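Local coordinates for NAD-dependent aldehyde dehydrogenase (Sinorhizobium meliloti, PDB 3U4J), which probably oxidises aldehydes with NAD or NADP as the electron acceptor, as other members of the aldehyde dehydrogenase family do, at residues Ala236-Val250 / Ile259-Gly272. Sequence-based numbering, arbitrary orientation.
Sequences AEDPNVDMVAFTGSV and IAARTVKRVGLELG
Bends at chi3 (-102°) and chi4 (-30°) turn the buried side chain of Lys265 into the loop after helix 231-237, where its NZ meets the carbonyls of Asp238 and Val241. NZ donates to Val241 O at 2.6 Å and to Asp238 O at 2.8 Å. It reaches the latter from above the carbonyl plane, while Val241 N comes to the same oxygen from the opposite face, closing the type I turn. A water links NZ to Glu237 O and Thr263 OG1; a second joins Thr263 OG1 to Ala236 O and Ile259 O.

Beyond the lysine site strands 243-247 and 266-270 pair in parallel, their axes 4.7 Å apart and 9° from aligned, as neighbours of a right-handed beta-alpha-beta crossover through helix 250-261 in the Rossmann-like NAD(P)-binding domain of the family. N-H...O bonds alternate between them from Val244 N to Arg266 O up to Gly248 N to Glu270 O, among them Phe246 N to Gly268 O at 2.9 Å.

On one face, extended Met243 (selenomethionine) lays SE 3.7 Å from Arg266 CD, and Arg266 NH1 hydrogen-bonds to Glu487 O. On the other, Leu269 CD2 packs on Phe246 CB at 3.9 Å, while Leu271 CD2, from just beyond the strand end, meets the Phe246 ring at its edge, 3.7 Å from CE2.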
loop_
_atom_site.group_PDB
_atom_site.type_symbol
_atom_site.label_atom_id
_atom_site.label_comp_id
_atom_site.label_asym_id
_atom_site.label_seq_id
_atom_site.Cartn_x
_atom_site.Cartn_y
_atom_site.Cartn_z
ATOM N N ALA A 236 26.914 -11.064 15.990
ATOM C CA ALA A 236 27.116 -11.184 14.551
ATOM C C ALA A 236 27.509 -12.598 14.071
ATOM O O ALA A 236 27.280 -12.950 12.889
ATOM C CB ALA A 236 28.103 -10.121 14.073
ATOM N N GLU A 237 28.074 -13.423 14.962
ATOM C CA GLU A 237 28.373 -14.811 14.545
ATOM C C GLU A 237 27.447 -15.924 15.059
ATOM O O GLU A 237 27.386 -16.984 14.444
ATOM C CB GLU A 237 29.873 -15.170 14.665
ATOM C CG GLU A 237 30.561 -14.692 15.917
ATOM C CD GLU A 237 32.099 -14.883 15.906
ATOM O OE1 GLU A 237 32.811 -14.203 15.121
ATOM O OE2 GLU A 237 32.585 -15.692 16.726
ATOM N N ASP A 238 26.687 -15.692 16.130
ATOM C CA ASP A 238 25.924 -16.790 16.725
ATOM C C ASP A 238 24.870 -17.344 15.742
ATOM O O ASP A 238 24.094 -16.578 15.195
ATOM C CB ASP A 238 25.259 -16.343 18.039
ATOM C CG ASP A 238 24.711 -17.508 18.844
ATOM O OD1 ASP A 238 25.232 -17.729 19.944
ATOM O OD2 ASP A 238 23.788 -18.217 18.402
ATOM N N PRO A 239 24.835 -18.670 15.524
ATOM C CA PRO A 239 23.846 -19.281 14.613
ATOM C C PRO A 239 22.378 -19.085 15.010
ATOM O O PRO A 239 21.501 -19.235 14.157
ATOM C CB PRO A 239 24.167 -20.781 14.691
ATOM C CG PRO A 239 25.578 -20.844 15.138
ATOM C CD PRO A 239 25.801 -19.666 16.035
ATOM N N ASN A 240 22.107 -18.786 16.276
ATOM C CA ASN A 240 20.734 -18.608 16.713
ATOM C C ASN A 240 20.261 -17.134 16.610
ATOM O O ASN A 240 19.147 -16.821 16.987
ATOM C CB ASN A 240 20.554 -19.101 18.159
ATOM C CG ASN A 240 20.574 -20.605 18.284
ATOM O OD1 ASN A 240 20.086 -21.336 17.426
ATOM N ND2 ASN A 240 21.127 -21.077 19.386
ATOM N N VAL A 241 21.123 -16.248 16.123
ATOM C CA VAL A 241 20.722 -14.874 15.787
ATOM C C VAL A 241 20.351 -14.805 14.299
ATOM O O VAL A 241 21.078 -15.339 13.444
ATOM C CB VAL A 241 21.836 -13.878 16.118
ATOM C CG1 VAL A 241 21.405 -12.455 15.694
ATOM C CG2 VAL A 241 22.163 -13.932 17.619
ATOM N N ASP A 242 19.208 -14.189 13.994
ATOM C CA ASP A 242 18.699 -14.095 12.614
ATOM C C ASP A 242 19.067 -12.776 11.926
ATOM O O ASP A 242 19.127 -12.702 10.714
ATOM C CB ASP A 242 17.183 -14.322 12.604
ATOM C CG ASP A 242 16.816 -15.703 13.169
ATOM O OD1 ASP A 242 16.062 -15.783 14.174
ATOM O OD2 ASP A 242 17.347 -16.701 12.611
HETATM N N MSE A 243 19.360 -11.764 12.724
HETATM C CA MSE A 243 19.613 -10.432 12.231
HETATM C C MSE A 243 20.366 -9.619 13.247
HETATM O O MSE A 243 20.115 -9.739 14.444
HETATM C CB MSE A 243 18.266 -9.728 11.967
HETATM C CG MSE A 243 18.440 -8.316 11.470
HETATM SE SE MSE A 243 16.696 -7.634 10.833
HETATM C CE MSE A 243 17.364 -5.823 10.363
ATOM N N VAL A 244 21.262 -8.765 12.767
ATOM C CA VAL A 244 21.907 -7.750 13.615
ATOM C C VAL A 244 21.512 -6.369 13.127
ATOM O O VAL A 244 21.625 -6.069 11.924
ATOM C CB VAL A 244 23.455 -7.826 13.541
ATOM C CG1 VAL A 244 24.071 -6.835 14.500
ATOM C CG2 VAL A 244 23.927 -9.238 13.904
ATOM N N ALA A 245 21.040 -5.547 14.053
ATOM C CA ALA A 245 20.664 -4.168 13.767
ATOM C C ALA A 245 21.648 -3.322 14.553
ATOM O O ALA A 245 21.551 -3.253 15.776
ATOM C CB ALA A 245 19.249 -3.899 14.249
ATOM N N PHE A 246 22.583 -2.694 13.855
ATOM C CA PHE A 246 23.673 -1.945 14.480
ATOM C C PHE A 246 23.535 -0.465 14.171
ATOM O O PHE A 246 23.223 -0.079 13.024
ATOM C CB PHE A 246 25.049 -2.466 13.964
ATOM C CG PHE A 246 26.212 -1.595 14.392
ATOM C CD1 PHE A 246 26.828 -1.787 15.644
ATOM C CD2 PHE A 246 26.650 -0.550 13.573
ATOM C CE1 PHE A 246 27.904 -0.960 16.068
ATOM C CE2 PHE A 246 27.716 0.277 13.969
ATOM C CZ PHE A 246 28.344 0.068 15.230
ATOM N N THR A 247 23.788 0.365 15.175
ATOM C CA THR A 247 23.848 1.786 15.003
ATOM C C THR A 247 25.139 2.288 15.650
ATOM O O THR A 247 25.391 2.032 16.830
ATOM C CB THR A 247 22.600 2.479 15.638
ATOM O OG1 THR A 247 21.393 1.893 15.086
ATOM C CG2 THR A 247 22.643 4.014 15.377
ATOM N N GLY A 248 25.967 2.978 14.873
ATOM C CA GLY A 248 27.250 3.484 15.390
ATOM C C GLY A 248 28.149 3.907 14.249
ATOM O O GLY A 248 27.656 4.335 13.208
ATOM N N SER A 249 29.467 3.804 14.429
ATOM C CA SER A 249 30.384 4.316 13.417
ATOM C C SER A 249 30.452 3.375 12.221
ATOM O O SER A 249 30.316 2.153 12.359
ATOM C CB SER A 249 31.802 4.462 13.974
ATOM O OG SER A 249 32.296 3.185 14.270
ATOM N N VAL A 250 30.742 3.954 11.056
ATOM C CA VAL A 250 31.030 3.170 9.854
ATOM C C VAL A 250 32.097 2.098 10.112
ATOM O O VAL A 250 31.934 0.962 9.687
ATOM C CB VAL A 250 31.434 4.097 8.656
ATOM C CG1 VAL A 250 31.809 3.283 7.427
ATOM C CG2 VAL A 250 30.285 5.054 8.311
ATOM N N ILE A 259 31.390 -9.826 9.298
ATOM C CA ILE A 259 31.245 -11.043 10.124
ATOM C C ILE A 259 29.886 -11.683 9.886
ATOM O O ILE A 259 29.778 -12.893 9.633
ATOM C CB ILE A 259 31.415 -10.720 11.626
ATOM C CG1 ILE A 259 32.874 -10.343 11.912
ATOM C CG2 ILE A 259 30.927 -11.898 12.482
ATOM C CD1 ILE A 259 33.087 -9.580 13.225
ATOM N N ALA A 260 28.842 -10.848 9.939
ATOM C CA ALA A 260 27.470 -11.307 9.685
ATOM C C ALA A 260 27.287 -11.899 8.313
ATOM O O ALA A 260 26.516 -12.851 8.141
ATOM C CB ALA A 260 26.426 -10.162 9.923
ATOM N N ALA A 261 27.973 -11.354 7.317
ATOM C CA ALA A 261 27.822 -11.905 5.963
ATOM C C ALA A 261 28.335 -13.356 5.882
ATOM O O ALA A 261 27.881 -14.140 5.042
ATOM C CB ALA A 261 28.513 -11.030 4.959
ATOM N N ARG A 262 29.260 -13.713 6.775
ATOM C CA ARG A 262 29.780 -15.100 6.780
ATOM C C ARG A 262 28.685 -16.115 6.990
ATOM O O ARG A 262 28.801 -17.251 6.555
ATOM C CB ARG A 262 30.876 -15.303 7.821
ATOM C CG ARG A 262 32.042 -14.429 7.614
ATOM C CD ARG A 262 33.079 -14.588 8.713
ATOM N NE ARG A 262 34.039 -13.493 8.614
ATOM C CZ ARG A 262 34.844 -13.083 9.588
ATOM N NH1 ARG A 262 34.831 -13.661 10.784
ATOM N NH2 ARG A 262 35.655 -12.063 9.368
ATOM N N THR A 263 27.591 -15.729 7.622
ATOM C CA THR A 263 26.544 -16.723 7.806
ATOM C C THR A 263 25.218 -16.328 7.191
ATOM O O THR A 263 24.180 -16.865 7.569
ATOM C CB THR A 263 26.387 -17.173 9.296
ATOM O OG1 THR A 263 26.150 -16.032 10.135
ATOM C CG2 THR A 263 27.673 -17.922 9.782
ATOM N N VAL A 264 25.254 -15.424 6.204
ATOM C CA VAL A 264 24.017 -14.936 5.541
ATOM C C VAL A 264 23.054 -14.298 6.566
ATOM O O VAL A 264 21.837 -14.423 6.479
ATOM C CB VAL A 264 23.270 -16.049 4.715
ATOM C CG1 VAL A 264 22.389 -15.419 3.632
ATOM C CG2 VAL A 264 24.237 -17.005 4.061
ATOM N N LYS A 265 23.613 -13.613 7.553
ATOM C CA LYS A 265 22.801 -13.070 8.635
ATOM C C LYS A 265 22.293 -11.723 8.149
ATOM O O LYS A 265 23.093 -10.963 7.628
ATOM C CB LYS A 265 23.693 -12.915 9.874
ATOM C CG LYS A 265 23.004 -13.254 11.186
ATOM C CD LYS A 265 23.925 -13.061 12.394
ATOM C CE LYS A 265 24.460 -14.386 12.888
ATOM N NZ LYS A 265 23.501 -15.481 12.638
ATOM N N ARG A 266 20.990 -11.426 8.266
ATOM C CA ARG A 266 20.497 -10.107 7.828
ATOM C C ARG A 266 21.135 -8.996 8.683
ATOM O O ARG A 266 21.409 -9.189 9.855
ATOM C CB ARG A 266 18.960 -9.984 7.854
ATOM C CG ARG A 266 18.474 -8.705 7.097
ATOM C CD ARG A 266 16.973 -8.389 7.225
ATOM N NE ARG A 266 16.131 -9.410 6.617
ATOM C CZ ARG A 266 14.798 -9.402 6.638
ATOM N NH1 ARG A 266 14.133 -8.417 7.252
ATOM N NH2 ARG A 266 14.128 -10.386 6.040
ATOM N N VAL A 267 21.379 -7.834 8.082
ATOM C CA VAL A 267 21.974 -6.718 8.807
ATOM C C VAL A 267 21.212 -5.425 8.486
ATOM O O VAL A 267 20.944 -5.152 7.332
ATOM C CB VAL A 267 23.451 -6.577 8.420
ATOM C CG1 VAL A 267 24.081 -5.450 9.148
ATOM C CG2 VAL A 267 24.228 -7.886 8.744
ATOM N N GLY A 268 20.835 -4.664 9.500
ATOM C CA GLY A 268 20.427 -3.264 9.313
ATOM C C GLY A 268 21.538 -2.395 9.913
ATOM O O GLY A 268 21.980 -2.661 11.014
ATOM N N LEU A 269 22.000 -1.387 9.181
ATOM C CA LEU A 269 23.058 -0.497 9.657
ATOM C C LEU A 269 22.617 0.963 9.592
ATOM O O LEU A 269 22.009 1.413 8.600
ATOM C CB LEU A 269 24.338 -0.684 8.822
ATOM C CG LEU A 269 24.996 -2.082 8.782
ATOM C CD1 LEU A 269 26.083 -2.187 7.697
ATOM C CD2 LEU A 269 25.616 -2.421 10.124
ATOM N N GLU A 270 22.888 1.702 10.662
ATOM C CA GLU A 270 22.596 3.146 10.703
ATOM C C GLU A 270 23.865 3.771 11.204
ATOM O O GLU A 270 24.243 3.577 12.367
ATOM C CB GLU A 270 21.397 3.465 11.611
ATOM C CG GLU A 270 20.071 2.852 11.101
ATOM C CD GLU A 270 19.604 3.487 9.800
ATOM O OE1 GLU A 270 19.825 4.708 9.641
ATOM O OE2 GLU A 270 19.042 2.773 8.931
ATOM N N LEU A 271 24.567 4.450 10.300
ATOM C CA LEU A 271 25.965 4.798 10.512
ATOM C C LEU A 271 26.149 6.316 10.533
ATOM O O LEU A 271 25.166 7.050 10.619
ATOM C CB LEU A 271 26.858 4.082 9.471
ATOM C CG LEU A 271 26.615 2.552 9.342
ATOM C CD1 LEU A 271 27.391 1.888 8.177
ATOM C CD2 LEU A 271 26.894 1.819 10.691
ATOM N N GLY A 272 27.400 6.778 10.486
ATOM C CA GLY A 272 27.680 8.188 10.625
ATOM C C GLY A 272 27.400 8.934 9.331
ATOM O O GLY A 272 26.961 8.353 8.330
HETATM O O HOH W 1 28.353 -14.788 10.906
HETATM O O HOH W 2 25.820 -17.312 12.536
#